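Local coordinates for chromosome replication initiation protein (Geobacillus kaustophilus, PDB 2VN2) that probably takes part in initiating chromosome replication as a component of the bacterial primosome, this chain being its N-terminal domain, at residues L37-E47 against A55-V63. Residues are numbered along the deposited sequence; the frame is centred on the assembly and turned at random.
Sequences LLLHMQSFFEE and AELAERMTV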
loop_
_atom_site.group_PDB
_atom_site.type_symbol
_atom_site.label_atom_id
_atom_site.label_comp_id
_atom_site.label_asym_id
_atom_site.label_seq_id
_atom_site.Cartn_x
_atom_site.Cartn_y
_atom_site.Cartn_z
ATOM N N LEU A 37 0.665 12.305 11.607
ATOM C CA LEU A 37 -0.631 13.028 11.553
ATOM C C LEU A 37 -1.196 12.948 10.112
ATOM O O LEU A 37 -2.383 12.687 9.912
ATOM C CB LEU A 37 -0.540 14.507 12.074
ATOM C CG LEU A 37 -1.861 15.353 11.988
ATOM C CD1 LEU A 37 -1.738 16.566 12.790
ATOM C CD2 LEU A 37 -2.068 15.864 10.528
ATOM N N LEU A 38 -0.347 13.156 9.129
ATOM C CA LEU A 38 -0.697 13.077 7.690
ATOM C C LEU A 38 -1.249 11.677 7.347
ATOM O O LEU A 38 -2.242 11.516 6.575
ATOM C CB LEU A 38 0.613 13.368 6.869
ATOM C CG LEU A 38 1.027 14.841 6.858
ATOM C CD1 LEU A 38 2.311 15.054 6.028
ATOM C CD2 LEU A 38 -0.144 15.850 6.461
ATOM N N LEU A 39 -0.602 10.642 7.918
ATOM C CA LEU A 39 -1.085 9.181 7.756
ATOM C C LEU A 39 -2.386 9.104 8.378
ATOM O O LEU A 39 -3.294 8.565 7.741
ATOM C CB LEU A 39 -0.171 8.150 8.475
ATOM C CG LEU A 39 1.105 7.718 7.689
ATOM C CD1 LEU A 39 1.668 8.694 6.602
ATOM C CD2 LEU A 39 2.292 7.114 8.563
ATOM N N HIS A 40 -2.558 9.607 9.644
ATOM C CA HIS A 40 -4.000 9.500 10.157
ATOM C C HIS A 40 -4.993 10.249 9.212
ATOM O O HIS A 40 -6.083 9.724 8.976
ATOM C CB HIS A 40 -4.267 9.931 11.579
ATOM C CG HIS A 40 -3.560 9.132 12.626
ATOM N ND1 HIS A 40 -3.965 7.882 13.030
ATOM C CD2 HIS A 40 -2.460 9.422 13.357
ATOM C CE1 HIS A 40 -3.144 7.434 13.962
ATOM N NE2 HIS A 40 -2.222 8.352 14.173
ATOM N N MET A 41 -4.662 11.455 8.718
ATOM C CA MET A 41 -5.575 12.138 7.795
ATOM C C MET A 41 -5.789 11.333 6.589
ATOM O O MET A 41 -6.893 11.224 6.234
ATOM C CB MET A 41 -5.192 13.529 7.306
ATOM C CG MET A 41 -5.083 14.666 8.450
ATOM S SD MET A 41 -4.162 16.189 7.857
ATOM C CE MET A 41 -4.849 16.163 6.266
ATOM N N GLN A 42 -4.763 10.760 5.962
ATOM C CA GLN A 42 -5.002 9.902 4.764
ATOM C C GLN A 42 -6.054 8.812 5.059
ATOM O O GLN A 42 -6.982 8.560 4.302
ATOM C CB GLN A 42 -3.728 9.250 4.263
ATOM C CG GLN A 42 -3.934 8.469 2.946
ATOM C CD GLN A 42 -2.716 7.591 2.607
ATOM O OE1 GLN A 42 -1.539 7.880 3.048
ATOM N NE2 GLN A 42 -2.973 6.455 1.866
ATOM N N SER A 43 -5.903 8.215 6.223
ATOM C CA SER A 43 -6.734 7.106 6.671
ATOM C C SER A 43 -8.223 7.480 6.836
ATOM O O SER A 43 -9.107 6.701 6.495
ATOM C CB SER A 43 -6.152 6.636 8.011
ATOM O OG SER A 43 -6.852 5.523 8.495
ATOM N N PHE A 44 -8.480 8.626 7.438
ATOM C CA PHE A 44 -9.793 9.330 7.403
ATOM C C PHE A 44 -10.325 9.618 5.979
ATOM O O PHE A 44 -11.506 9.364 5.713
ATOM C CB PHE A 44 -9.746 10.625 8.228
ATOM C CG PHE A 44 -9.951 10.426 9.708
ATOM C CD1 PHE A 44 -11.153 9.963 10.215
ATOM C CD2 PHE A 44 -8.956 10.711 10.595
ATOM C CE1 PHE A 44 -11.329 9.756 11.604
ATOM C CE2 PHE A 44 -9.111 10.534 11.992
ATOM C CZ PHE A 44 -10.261 10.065 12.487
ATOM N N PHE A 45 -9.494 10.160 5.068
ATOM C CA PHE A 45 -9.930 10.398 3.667
ATOM C C PHE A 45 -10.392 9.069 3.044
ATOM O O PHE A 45 -11.296 9.042 2.235
ATOM C CB PHE A 45 -8.789 10.889 2.729
ATOM C CG PHE A 45 -8.159 12.206 3.125
ATOM C CD1 PHE A 45 -8.817 13.095 4.039
ATOM C CD2 PHE A 45 -6.957 12.586 2.542
ATOM C CE1 PHE A 45 -8.269 14.241 4.369
ATOM C CE2 PHE A 45 -6.396 13.758 2.843
ATOM C CZ PHE A 45 -7.044 14.587 3.762
ATOM N N GLU A 46 -9.676 7.978 3.346
ATOM C CA GLU A 46 -9.988 6.662 2.753
ATOM C C GLU A 46 -11.173 5.981 3.373
ATOM O O GLU A 46 -11.653 5.059 2.805
ATOM C CB GLU A 46 -8.801 5.770 2.727
ATOM C CG GLU A 46 -7.807 6.267 1.805
ATOM C CD GLU A 46 -6.660 5.354 1.838
ATOM O OE1 GLU A 46 -6.900 4.228 2.343
ATOM O OE2 GLU A 46 -5.521 5.723 1.383
ATOM N N GLU A 47 -11.669 6.508 4.481
ATOM C CA GLU A 47 -12.945 6.152 5.085
ATOM C C GLU A 47 -14.066 7.114 4.698
ATOM O O GLU A 47 -15.145 7.020 5.278
ATOM C CB GLU A 47 -12.899 6.299 6.604
ATOM C CG GLU A 47 -12.299 5.232 7.439
ATOM C CD GLU A 47 -12.324 5.716 8.892
ATOM O OE1 GLU A 47 -11.454 5.324 9.731
ATOM O OE2 GLU A 47 -13.222 6.576 9.184
ATOM N N ALA A 55 -9.828 16.786 17.205
ATOM C CA ALA A 55 -10.185 15.720 18.126
ATOM C C ALA A 55 -10.245 14.335 17.493
ATOM O O ALA A 55 -9.876 13.354 18.126
ATOM C CB ALA A 55 -11.513 16.014 18.835
ATOM N N GLU A 56 -10.759 14.213 16.279
ATOM C CA GLU A 56 -10.798 12.867 15.652
ATOM C C GLU A 56 -9.350 12.427 15.363
ATOM O O GLU A 56 -8.946 11.301 15.691
ATOM C CB GLU A 56 -11.681 12.837 14.370
ATOM C CG GLU A 56 -13.255 13.093 14.682
ATOM C CD GLU A 56 -14.158 13.316 13.412
ATOM O OE1 GLU A 56 -13.781 14.086 12.486
ATOM O OE2 GLU A 56 -15.272 12.710 13.346
ATOM N N LEU A 57 -8.548 13.345 14.820
ATOM C CA LEU A 57 -7.100 13.098 14.655
ATOM C C LEU A 57 -6.442 12.734 15.952
ATOM O O LEU A 57 -5.726 11.746 15.964
ATOM C CB LEU A 57 -6.325 14.187 13.808
ATOM C CG LEU A 57 -6.961 14.496 12.413
ATOM C CD1 LEU A 57 -6.665 15.911 11.831
ATOM C CD2 LEU A 57 -6.576 13.468 11.401
ATOM N N ALA A 58 -6.717 13.414 17.059
ATOM C CA ALA A 58 -5.894 13.183 18.293
ATOM C C ALA A 58 -6.166 11.863 18.980
ATOM O O ALA A 58 -5.333 11.400 19.791
ATOM C CB ALA A 58 -6.060 14.318 19.321
ATOM N N GLU A 59 -7.314 11.257 18.647
ATOM C CA GLU A 59 -7.886 10.119 19.380
ATOM C C GLU A 59 -6.973 8.947 19.198
ATOM O O GLU A 59 -6.828 8.187 20.130
ATOM C CB GLU A 59 -9.370 9.800 18.962
ATOM C CG GLU A 59 -9.649 8.570 18.006
ATOM C CD GLU A 59 -11.076 8.625 17.194
ATOM O OE1 GLU A 59 -12.071 9.161 17.791
ATOM O OE2 GLU A 59 -11.191 8.152 15.993
ATOM N N ARG A 60 -6.338 8.810 18.020
ATOM C CA ARG A 60 -5.365 7.702 17.753
ATOM C C ARG A 60 -3.898 8.128 17.908
ATOM O O ARG A 60 -3.017 7.389 17.574
ATOM C CB ARG A 60 -5.654 6.997 16.388
ATOM C CG ARG A 60 -7.184 6.554 16.119
ATOM C CD ARG A 60 -7.410 5.746 14.740
ATOM N NE ARG A 60 -7.877 6.479 13.517
ATOM C CZ ARG A 60 -7.258 6.680 12.296
ATOM N NH1 ARG A 60 -5.984 6.278 11.936
ATOM N NH2 ARG A 60 -7.988 7.350 11.369
ATOM N N MET A 61 -3.617 9.325 18.444
ATOM C CA MET A 61 -2.217 9.812 18.557
ATOM C C MET A 61 -1.875 9.985 20.049
ATOM O O MET A 61 -2.784 10.028 20.886
ATOM C CB MET A 61 -1.973 11.173 17.843
ATOM C CG MET A 61 -2.503 11.356 16.569
ATOM S SD MET A 61 -1.976 12.801 15.521
ATOM C CE MET A 61 -3.540 12.579 15.158
ATOM N N THR A 62 -0.601 10.160 20.371
ATOM C CA THR A 62 -0.228 10.422 21.756
ATOM C C THR A 62 -0.394 11.906 22.175
ATOM O O THR A 62 -0.139 12.247 23.352
ATOM C CB THR A 62 1.223 10.084 22.015
ATOM O OG1 THR A 62 2.012 10.938 21.183
ATOM C CG2 THR A 62 1.525 8.556 21.772
ATOM N N VAL A 63 -0.770 12.787 21.246
ATOM C CA VAL A 63 -0.939 14.185 21.532
ATOM C C VAL A 63 -2.434 14.616 21.866
ATOM O O VAL A 63 -3.370 13.950 21.414
ATOM C CB VAL A 63 -0.351 15.058 20.385
ATOM C CG1 VAL A 63 1.119 14.716 20.225
ATOM C CG2 VAL A 63 -1.042 14.847 19.143
#
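Leu57 of helix 54-59 is the bump that fills the hollow between His40, Met41 and Phe44 on helix 32-45. Its CD2 branch does most of the touching, 3.5 Å from Met41 CG and 3.7 Å from Phe44 CD2, while Pro52 and Cys68 of helix 65-77 also touch this leucine. The short helical segments cross at 113° with axes 9.9 Å apart, as two helices of the winged-helix-like core expected of a DnaD N-terminal domain. Arg60 fills the groove on the Phe44 side. Its chain bends at chi3 (-97°) and brings the guanidinium over the phenyl ring, NH2 above one face near the rim, 3.4 Å from Phe44 CE2; this is an off-centre cation-pi contact, the planes 44° apart. Glu56 CB meets Phe44 CZ at 3.6 Å, and Ser43 OG lies near both terminal nitrogens of Arg60. The His40 ring stands between Arg60 and Met61: Met61 CG packs 3.7 Å from His40 CD2, and Met61 SD rests 4.1 Å from Leu37 CB. At the ND1 edge, near the ring plane, Arg60 NH1 lies close to His40 ND1, but the angle is poor for a hydrogen bond; the ring's polar grip is His40 NE2, bonded to Tyr25 OH of the second subunit. With an alanine at His40, that tyrosine would probably lose its mate and a gap would open between Arg60 and Met61. Chemically, the apolar contacts of Leu57 continue into a single charged group, the Arg60 guanidinium, where Glu47 OE1, 4.3 Å from Arg60 NH2, probably helps to offset the charge without forming a salt bridge.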